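Local coordinates for periplasmic solute binding protein (PDB 4RY1) that probably binds a sugar in the periplasm and hands it to an ABC-type transporter, as other members of its solute-binding protein family do, at residues Y156-A162 with E242-L248; L111-S117 with S284-F290; L321-M325 with N345-Y351. All blocks are in the same frame, centred on the assembly; numbering follows the deposited sequence. Where two conformers were deposited one is given.

Contact 1. Residues Y156-A162 with E242-L248; sequences YYPLGVA and ELAGMYL
Tyr157 and Leu243 lie across from each other where two backbones run in the same direction, and a single parallel bridge joins them: Tyr157 N gives to Glu242 O (2.9 Å, nearly straight at 165°), while Tyr157 O takes Ala244 N at 2.9 Å. Further along, Gly160 N meets Gly245 O at 2.8 Å. Beyond it a water takes over, giving to Gly160 O and accepting from Tyr247 N. In this periplasmic-binding-protein fold, strand 245-249 is thus covered along one edge by the loop between helices 138-152 and 169-183, and bonds to strand 107-123 as well. Glu242 crosses Tyr156 with its CG over one ring face, 4.0 Å from the centroid and toward the rim; its carboxylate is turned 69° from the ring. Tyr157 and Leu243 point the same way, and CD1 of the ring touches Leu243 CD2; His216 stacks on that tyrosine. Met246 starts away from the loop, but a bend at chi2 (-70°) brings SD to 3.7 Å from Gly160 C and CE against Gly160 CA, where no side chain intervenes. Ala162 CB rests on Leu248 CD2 at 4.0 Å.

Contact 2. Residues L111-S117 with S284-F290; sequences LPISMTS and SKPSSLF
Ile113 lies across the aromatic face of Phe290, with CD1 over the ring centre 3.8 Å from the centroid and CG1 against CD2. With CG1 beside the backbone N (chi1 -61°) and the chain extended beyond it, the methyl is carried onto the ring. This packing sits in an antiparallel pairing of strands 107-123 and 284-292 in the core of a periplasmic-binding-protein fold. Each strand bends, at Ile113 and at Ser287, and the pairing carries on beyond with changed direction. Pro112 and Leu289 point the same way from a non-hydrogen-bonded pair, and the proline CG meets Leu289 CD2 at 3.7 Å. Next to the corners Ser114 and Ser287 converge: Ser287 OG comes within 2.6 Å of Ser114 OG, which also bonds to Asn323 O, while Ser287 N holds Ser114 O at 2.8 Å. Beyond them Thr116 and Lys285 form a hydrogen-bonded pair. Thr116 turns CG2 toward Ser287 CA (3.7 Å), leaving OG1 to bond Asp250; Lys285 NZ reaches Glu369, Asn67 and a bound glycerol, probably from the crystallisation liquor. Met115 starts away from 284-290, yet bends at chi2 and chi3 bring SD to 4.0 Å from Pro286 CG. At the last pair the two hydroxyls share a hydrogen bond, Ser117 OG to Ser284 OG at 2.7 Å.

Contact 3. Residues L321-M325 with N345-Y351; sequences LQNGM and NLLANAY
Met325 meets the ring of Tyr351 chiefly with its carbon chain and not with its sulfur: CB stands over the ring centre, 3.7 Å from the centroid, CG lies 3.6 Å from the ring's CG, and SD is an oblique 5.2 Å from the centroid. The pair is a Met-aromatic contact joined to a CH-pi contact, and it fastens the loop after helix 313-319 to the first turns of helix 346-356. Bends at chi2 (-79°) and chi3 (-85°) fold the methionine back along the helix, so that SD and CE pass beside Ala348 and CE also touches Tyr351 CD1. Leu347 fills the adjoining position. Its CD2 packs against Leu321 CB and Gly324 CA, both at 3.9 Å, while its CG faces Met325 CG. Leu321 and Gly324 are brought together by a type I turn, closed by Gly324 N to Leu321 O. At the helix start Asn345 is the N-cap, its OD1 taking Ala348 N at 3.0 Å; ND2 bonds to Tyr254 OH, and Leu321 CD1 approaches this amide. At the far end of the tyrosine a water bridges the two segments, giving to Met325 O at 2.7 Å and lying 2.8 Å from Tyr351 OH.

Read from the N terminus, the chain first passes through 111-117 on the long strand 107-123, then lays down the loop 156-162. Contact 1 closes when strand 245-249 returns to that loop, and contact 2 closes only later, at 284-290, so the shorter loop sits wholly within the longer one. Contact 3 follows in series, and no pair of loops crosses. Contacts 1 and 2 reach the same sheet through neighbouring strands, yet their centres are 24 Å apart. Contacts 2 and 3 touch directly, with centres 12 Å apart: Asn323 packs on Ile113, and Tyr351 approaches the backbone of Met115, tying the later helical region to the paired strands.

Contact 1. Residues Y156-A162 with E242-L248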
loop_
_atom_site.group_PDB
_atom_site.type_symbol
_atom_site.label_atom_id
_atom_site.label_comp_id
_atom_site.label_asym_id
_atom_site.label_seq_id
_atom_site.Cartn_x
_atom_site.Cartn_y
_atom_site.Cartn_z
ATOM N N TYR A 156 13.669 0.830 22.267
ATOM C CA TYR A 156 14.177 0.551 20.920
ATOM C C TYR A 156 13.705 -0.766 20.347
ATOM O O TYR A 156 13.811 -1.802 20.992
ATOM C CB TYR A 156 15.704 0.561 20.951
ATOM C CG TYR A 156 16.226 1.972 21.134
ATOM C CD1 TYR A 156 16.368 2.537 22.399
ATOM C CD2 TYR A 156 16.531 2.756 20.032
ATOM C CE1 TYR A 156 16.822 3.848 22.555
ATOM C CE2 TYR A 156 16.971 4.056 20.169
ATOM C CZ TYR A 156 17.121 4.602 21.431
ATOM O OH TYR A 156 17.575 5.899 21.558
ATOM N N TYR A 157 13.236 -0.712 19.097
ATOM C CA TYR A 157 12.662 -1.880 18.428
ATOM C C TYR A 157 13.150 -1.961 16.988
ATOM O O TYR A 157 13.241 -0.934 16.312
ATOM C CB TYR A 157 11.132 -1.798 18.382
ATOM C CG TYR A 157 10.426 -1.773 19.722
ATOM C CD1 TYR A 157 10.311 -0.593 20.440
ATOM C CD2 TYR A 157 9.867 -2.920 20.260
ATOM C CE1 TYR A 157 9.648 -0.554 21.661
ATOM C CE2 TYR A 157 9.199 -2.901 21.486
ATOM C CZ TYR A 157 9.100 -1.712 22.181
ATOM O OH TYR A 157 8.416 -1.700 23.363
ATOM N N PRO A 158 13.398 -3.183 16.503
ATOM C CA PRO A 158 13.721 -3.395 15.084
ATOM C C PRO A 158 12.716 -2.813 14.094
ATOM O O PRO A 158 13.096 -2.346 13.010
ATOM C CB PRO A 158 13.722 -4.930 14.971
ATOM C CG PRO A 158 14.214 -5.372 16.303
ATOM C CD PRO A 158 13.590 -4.427 17.285
ATOM N N LEU A 159 11.450 -2.867 14.484
ATOM C CA LEU A 159 10.328 -2.646 13.572
ATOM C C LEU A 159 9.149 -1.997 14.294
ATOM O O LEU A 159 8.809 -2.394 15.411
ATOM C CB LEU A 159 9.916 -4.012 13.010
ATOM C CG LEU A 159 8.783 -4.133 12.001
ATOM C CD1 LEU A 159 9.126 -3.335 10.764
ATOM C CD2 LEU A 159 8.480 -5.596 11.668
ATOM N N GLY A 160 8.526 -1.005 13.648
ATOM C CA GLY A 160 7.284 -0.416 14.141
ATOM C C GLY A 160 6.077 -0.973 13.413
ATOM O O GLY A 160 6.152 -1.921 12.631
ATOM N N VAL A 161 4.939 -0.380 13.735
ATOM C CA VAL A 161 3.657 -0.730 13.186
ATOM C C VAL A 161 3.146 0.564 12.577
ATOM O O VAL A 161 2.956 1.554 13.280
ATOM C CB VAL A 161 2.710 -1.251 14.276
ATOM C CG1 VAL A 161 1.330 -1.568 13.726
ATOM C CG2 VAL A 161 3.300 -2.507 14.929
ATOM N N ALA A 162 2.983 0.559 11.257
ATOM C CA ALA A 162 2.884 1.772 10.454
ATOM C C ALA A 162 1.691 2.674 10.779
ATOM O O ALA A 162 1.778 3.895 10.609
ATOM C CB ALA A 162 2.872 1.386 8.985
ATOM N N GLU A 242 13.916 5.381 17.485
ATOM C CA GLU A 242 13.606 4.300 18.436
ATOM C C GLU A 242 12.906 3.118 17.751
ATOM O O GLU A 242 13.130 1.953 18.075
ATOM C CB GLU A 242 12.742 4.816 19.586
ATOM C CG GLU A 242 13.548 5.640 20.583
ATOM C CD GLU A 242 12.720 6.425 21.567
ATOM O OE1 GLU A 242 11.488 6.268 21.595
ATOM O OE2 GLU A 242 13.343 7.206 22.322
ATOM N N LEU A 243 11.991 3.442 16.851
ATOM C CA LEU A 243 11.401 2.440 15.952
ATOM C C LEU A 243 12.242 2.409 14.691
ATOM O O LEU A 243 12.240 3.354 13.898
ATOM C CB LEU A 243 9.949 2.780 15.628
ATOM C CG LEU A 243 8.992 2.980 16.808
ATOM C CD1 LEU A 243 7.628 3.428 16.321
ATOM C CD2 LEU A 243 8.890 1.704 17.622
ATOM N N ALA A 244 12.962 1.311 14.525
ATOM C CA ALA A 244 14.072 1.268 13.582
ATOM C C ALA A 244 13.734 0.638 12.228
ATOM O O ALA A 244 14.616 0.355 11.425
ATOM C CB ALA A 244 15.260 0.565 14.201
ATOM N N GLY A 245 12.455 0.456 11.959
ATOM C CA GLY A 245 12.032 -0.157 10.718
ATOM C C GLY A 245 10.553 0.044 10.507
ATOM O O GLY A 245 9.805 0.193 11.465
ATOM N N MET A 246 10.152 -0.025 9.243
ATOM C CA MET A 246 8.747 -0.136 8.861
ATOM C C MET A 246 8.635 -1.033 7.636
ATOM O O MET A 246 9.512 -1.027 6.772
ATOM C CB MET A 246 8.138 1.240 8.542
ATOM C CG MET A 246 7.880 2.116 9.752
ATOM S SD MET A 246 6.549 1.640 10.904
ATOM C CE MET A 246 7.016 2.797 12.226
ATOM N N TYR A 247 7.539 -1.777 7.573
ATOM C CA TYR A 247 7.204 -2.633 6.436
ATOM C C TYR A 247 6.165 -1.893 5.609
ATOM O O TYR A 247 4.971 -2.047 5.813
ATOM C CB TYR A 247 6.666 -3.983 6.935
ATOM C CG TYR A 247 6.297 -5.011 5.905
ATOM C CD1 TYR A 247 7.241 -5.543 5.035
ATOM C CD2 TYR A 247 5.008 -5.528 5.855
ATOM C CE1 TYR A 247 6.894 -6.541 4.131
ATOM C CE2 TYR A 247 4.665 -6.526 4.957
ATOM C CZ TYR A 247 5.611 -7.038 4.106
ATOM O OH TYR A 247 5.229 -8.033 3.216
ATOM N N LEU A 248 6.638 -1.096 4.661
ATOM C CA LEU A 248 5.788 -0.142 3.936
ATOM C C LEU A 248 5.589 -0.553 2.503
ATOM O O LEU A 248 6.478 -1.144 1.890
ATOM C CB LEU A 248 6.456 1.234 3.904
ATOM C CG LEU A 248 6.707 1.883 5.250
ATOM C CD1 LEU A 248 7.507 3.170 5.065
ATOM C CD2 LEU A 248 5.410 2.128 6.005
HETATM O O HOH W 1 5.776 -1.919 9.813
#

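Contact 2. Residues L111-S117 with S284-F290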
loop_
_atom_site.group_PDB
_atom_site.type_symbol
_atom_site.label_atom_id
_atom_site.label_comp_id
_atom_site.label_asym_id
_atom_site.label_seq_id
_atom_site.Cartn_x
_atom_site.Cartn_y
_atom_site.Cartn_z
ATOM N N LEU A 111 -6.605 2.749 -14.422
ATOM C CA LEU A 111 -5.272 2.682 -14.992
ATOM C C LEU A 111 -4.259 2.813 -13.826
ATOM O O LEU A 111 -4.225 3.844 -13.145
ATOM C CB LEU A 111 -5.059 3.812 -15.980
ATOM C CG LEU A 111 -3.745 3.863 -16.744
ATOM C CD1 LEU A 111 -3.400 2.526 -17.405
ATOM C CD2 LEU A 111 -3.836 4.992 -17.779
ATOM N N PRO A 112 -3.454 1.780 -13.561
ATOM C CA PRO A 112 -2.484 1.935 -12.496
ATOM C C PRO A 112 -1.540 3.099 -12.686
ATOM O O PRO A 112 -0.966 3.261 -13.756
ATOM C CB PRO A 112 -1.731 0.607 -12.518
ATOM C CG PRO A 112 -2.766 -0.349 -12.996
ATOM C CD PRO A 112 -3.485 0.406 -14.071
ATOM N N ILE A 113 -1.406 3.900 -11.642
ATOM C CA ILE A 113 -0.512 5.066 -11.685
ATOM C C ILE A 113 0.938 4.628 -11.510
ATOM O O ILE A 113 1.854 5.149 -12.166
ATOM C CB ILE A 113 -0.916 6.090 -10.630
ATOM C CG1 ILE A 113 -2.342 6.581 -10.915
ATOM C CG2 ILE A 113 0.052 7.267 -10.605
ATOM C CD1 ILE A 113 -2.992 7.265 -9.728
ATOM N N SER A 114 1.119 3.692 -10.594
ATOM C CA SER A 114 2.386 3.030 -10.308
ATOM C C SER A 114 2.056 1.691 -9.679
ATOM O O SER A 114 0.991 1.515 -9.062
ATOM C CB SER A 114 3.262 3.846 -9.380
ATOM O OG SER A 114 2.647 4.043 -8.155
ATOM N N MET A 115 2.986 0.751 -9.799
ATOM C CA MET A 115 2.970 -0.472 -9.029
ATOM C C MET A 115 3.782 -0.210 -7.780
ATOM O O MET A 115 4.688 0.636 -7.781
ATOM C CB MET A 115 3.508 -1.656 -9.861
ATOM C CG MET A 115 2.607 -2.027 -11.054
ATOM S SD MET A 115 0.839 -2.479 -10.720
ATOM C CE MET A 115 1.167 -4.025 -9.870
ATOM N N THR A 116 3.484 -0.952 -6.730
ATOM C CA THR A 116 4.199 -0.830 -5.461
ATOM C C THR A 116 4.251 -2.185 -4.763
ATOM O O THR A 116 3.433 -3.074 -5.035
ATOM C CB THR A 116 3.551 0.247 -4.560
ATOM O OG1 THR A 116 4.404 0.540 -3.455
ATOM C CG2 THR A 116 2.201 -0.170 -4.020
ATOM N N SER A 117 5.273 -2.353 -3.932
ATOM C CA SER A 117 5.517 -3.583 -3.191
ATOM C C SER A 117 5.765 -3.252 -1.747
ATOM O O SER A 117 6.283 -2.169 -1.433
ATOM C CB SER A 117 6.729 -4.326 -3.746
ATOM O OG SER A 117 6.569 -4.618 -5.121
ATOM N N SER A 284 2.808 -7.284 -3.967
ATOM C CA SER A 284 2.698 -6.130 -4.848
ATOM C C SER A 284 1.272 -5.869 -5.285
ATOM O O SER A 284 0.455 -6.788 -5.379
ATOM C CB SER A 284 3.558 -6.297 -6.104
ATOM O OG SER A 284 4.904 -6.654 -5.823
ATOM N N LYS A 285 1.008 -4.602 -5.591
ATOM C CA LYS A 285 -0.300 -4.182 -6.122
ATOM C C LYS A 285 -0.162 -2.799 -6.713
ATOM O O LYS A 285 0.854 -2.131 -6.514
ATOM C CB LYS A 285 -1.352 -4.125 -5.023
ATOM C CG LYS A 285 -1.153 -3.010 -4.009
ATOM C CD LYS A 285 -2.350 -2.837 -3.093
ATOM C CE LYS A 285 -2.250 -1.566 -2.274
ATOM N NZ LYS A 285 -3.511 -1.286 -1.507
ATOM N N PRO A 286 -1.176 -2.344 -7.459
ATOM C CA PRO A 286 -1.142 -0.926 -7.845
ATOM C C PRO A 286 -1.161 -0.026 -6.643
ATOM O O PRO A 286 -1.950 -0.253 -5.726
ATOM C CB PRO A 286 -2.426 -0.745 -8.657
ATOM C CG PRO A 286 -2.782 -2.117 -9.133
ATOM C CD PRO A 286 -2.369 -3.005 -7.988
ATOM N N SER A 287 -0.355 1.026 -6.646
ATOM C CA SER A 287 -0.387 1.964 -5.523
ATOM C C SER A 287 -1.705 2.736 -5.475
ATOM O O SER A 287 -2.143 3.149 -4.410
ATOM C CB SER A 287 0.752 2.971 -5.600
ATOM O OG SER A 287 0.549 3.914 -6.638
ATOM N N SER A 288 -2.277 2.930 -6.657
ATOM C CA SER A 288 -3.541 3.621 -6.894
ATOM C C SER A 288 -3.804 3.549 -8.387
ATOM O O SER A 288 -2.896 3.238 -9.172
ATOM C CB SER A 288 -3.506 5.079 -6.428
ATOM O OG SER A 288 -3.862 5.194 -5.043
ATOM N N LEU A 289 -5.040 3.861 -8.755
ATOM C CA LEU A 289 -5.503 3.854 -10.141
ATOM C C LEU A 289 -6.161 5.184 -10.402
ATOM O O LEU A 289 -6.674 5.798 -9.470
ATOM C CB LEU A 289 -6.587 2.778 -10.393
ATOM C CG LEU A 289 -6.405 1.380 -9.800
ATOM C CD1 LEU A 289 -7.660 0.527 -9.990
ATOM C CD2 LEU A 289 -5.283 0.710 -10.499
ATOM N N PHE A 290 -6.196 5.596 -11.667
ATOM C CA PHE A 290 -7.152 6.607 -12.103
ATOM C C PHE A 290 -8.286 5.910 -12.840
ATOM O O PHE A 290 -8.046 5.118 -13.757
ATOM C CB PHE A 290 -6.539 7.656 -13.032
ATOM C CG PHE A 290 -5.752 8.730 -12.328
ATOM C CD1 PHE A 290 -6.301 9.484 -11.290
ATOM C CD2 PHE A 290 -4.464 9.043 -12.755
ATOM C CE1 PHE A 290 -5.561 10.484 -10.659
ATOM C CE2 PHE A 290 -3.748 10.042 -12.138
ATOM C CZ PHE A 290 -4.275 10.751 -11.087
#

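Contact 3. Residues L321-M325 with N345-Y351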
loop_
_atom_site.group_PDB
_atom_site.type_symbol
_atom_site.label_atom_id
_atom_site.label_comp_id
_atom_site.label_asym_id
_atom_site.label_seq_id
_atom_site.Cartn_x
_atom_site.Cartn_y
_atom_site.Cartn_z
ATOM N N LEU A 321 7.994 11.739 -8.770
ATOM C CA LEU A 321 7.794 10.511 -7.993
ATOM C C LEU A 321 6.715 10.655 -6.907
ATOM O O LEU A 321 6.618 9.804 -6.027
ATOM C CB LEU A 321 9.109 10.065 -7.344
ATOM C CG LEU A 321 10.161 9.644 -8.377
ATOM C CD1 LEU A 321 11.495 9.387 -7.688
ATOM C CD2 LEU A 321 9.749 8.373 -9.108
ATOM N N GLN A 322 5.867 11.666 -7.017
ATOM C CA GLN A 322 4.868 11.926 -5.982
ATOM C C GLN A 322 3.758 10.876 -5.871
ATOM O O GLN A 322 3.077 10.834 -4.847
ATOM C CB GLN A 322 4.253 13.300 -6.207
ATOM C CG GLN A 322 5.236 14.438 -5.993
ATOM C CD GLN A 322 5.767 14.480 -4.586
ATOM O OE1 GLN A 322 5.032 14.318 -3.638
ATOM N NE2 GLN A 322 7.076 14.684 -4.463
ATOM N N ASN A 323 3.600 10.054 -6.907
ATOM C CA ASN A 323 2.679 8.925 -6.881
ATOM C C ASN A 323 3.418 7.583 -6.979
ATOM O O ASN A 323 2.829 6.572 -7.349
ATOM C CB ASN A 323 1.687 8.999 -8.042
ATOM C CG ASN A 323 0.885 10.264 -8.085
ATOM O OD1 ASN A 323 0.695 10.886 -9.175
ATOM N ND2 ASN A 323 0.357 10.628 -6.966
ATOM N N GLY A 324 4.712 7.587 -6.685
ATOM C CA GLY A 324 5.521 6.388 -6.792
ATOM C C GLY A 324 6.220 6.279 -8.133
ATOM O O GLY A 324 6.248 7.213 -8.925
ATOM N N MET A 325 6.837 5.132 -8.358
ATOM C CA MET A 325 7.564 4.898 -9.607
ATOM C C MET A 325 6.581 4.679 -10.766
ATOM O O MET A 325 5.787 3.747 -10.718
ATOM C CB MET A 325 8.488 3.685 -9.462
ATOM C CG MET A 325 9.643 3.931 -8.507
ATOM S SD MET A 325 11.102 4.901 -9.123
ATOM C CE MET A 325 12.023 3.515 -9.918
ATOM N N ASN A 345 18.024 7.709 -4.233
ATOM C CA ASN A 345 16.617 7.893 -3.927
ATOM C C ASN A 345 16.051 6.624 -3.307
ATOM O O ASN A 345 16.102 5.552 -3.901
ATOM C CB ASN A 345 15.853 8.290 -5.193
ATOM C CG ASN A 345 14.395 8.548 -4.906
ATOM O OD1 ASN A 345 13.640 7.607 -4.690
ATOM N ND2 ASN A 345 14.005 9.813 -4.870
ATOM N N LEU A 346 15.510 6.761 -2.099
ATOM C CA LEU A 346 15.080 5.591 -1.321
ATOM C C LEU A 346 13.916 4.828 -1.995
ATOM O O LEU A 346 13.862 3.599 -1.968
ATOM C CB LEU A 346 14.704 6.001 0.109
ATOM C CG LEU A 346 14.284 4.899 1.069
ATOM C CD1 LEU A 346 15.319 3.785 1.199
ATOM C CD2 LEU A 346 14.007 5.524 2.424
ATOM N N LEU A 347 12.963 5.575 -2.555
ATOM C CA LEU A 347 11.875 4.947 -3.308
ATOM C C LEU A 347 12.412 4.129 -4.495
ATOM O O LEU A 347 12.058 2.983 -4.680
ATOM C CB LEU A 347 10.852 5.990 -3.749
ATOM C CG LEU A 347 9.896 5.588 -4.895
ATOM C CD1 LEU A 347 9.033 4.380 -4.546
ATOM C CD2 LEU A 347 9.044 6.786 -5.269
ATOM N N ALA A 348 13.323 4.728 -5.266
ATOM C CA ALA A 348 13.886 4.042 -6.419
ATOM C C ALA A 348 14.611 2.790 -5.956
ATOM O O ALA A 348 14.523 1.735 -6.565
ATOM C CB ALA A 348 14.849 4.956 -7.145
ATOM N N ASN A 349 15.339 2.921 -4.861
ATOM C CA ASN A 349 16.109 1.780 -4.353
ATOM C C ASN A 349 15.187 0.633 -3.871
ATOM O O ASN A 349 15.398 -0.551 -4.180
ATOM C CB ASN A 349 17.041 2.246 -3.226
ATOM C CG ASN A 349 18.221 3.071 -3.746
ATOM O OD1 ASN A 349 18.660 2.890 -4.876
ATOM N ND2 ASN A 349 18.722 3.970 -2.924
ATOM N N ALA A 350 14.140 0.996 -3.131
ATOM C CA ALA A 350 13.162 0.003 -2.670
ATOM C C ALA A 350 12.412 -0.673 -3.825
ATOM O O ALA A 350 12.211 -1.890 -3.843
ATOM C CB ALA A 350 12.175 0.664 -1.731
ATOM N N TYR A 351 12.024 0.136 -4.801
ATOM C CA TYR A 351 11.304 -0.375 -5.977
ATOM C C TYR A 351 12.192 -1.322 -6.805
ATOM O O TYR A 351 11.767 -2.416 -7.179
ATOM C CB TYR A 351 10.811 0.792 -6.825
ATOM C CG TYR A 351 9.987 0.410 -8.023
ATOM C CD1 TYR A 351 10.584 0.109 -9.233
ATOM C CD2 TYR A 351 8.592 0.364 -7.923
ATOM C CE1 TYR A 351 9.812 -0.220 -10.341
ATOM C CE2 TYR A 351 7.811 0.045 -8.998
ATOM C CZ TYR A 351 8.402 -0.245 -10.199
ATOM O OH TYR A 351 7.546 -0.566 -11.229
HETATM O O HOH W 2 5.329 1.136 -11.411
#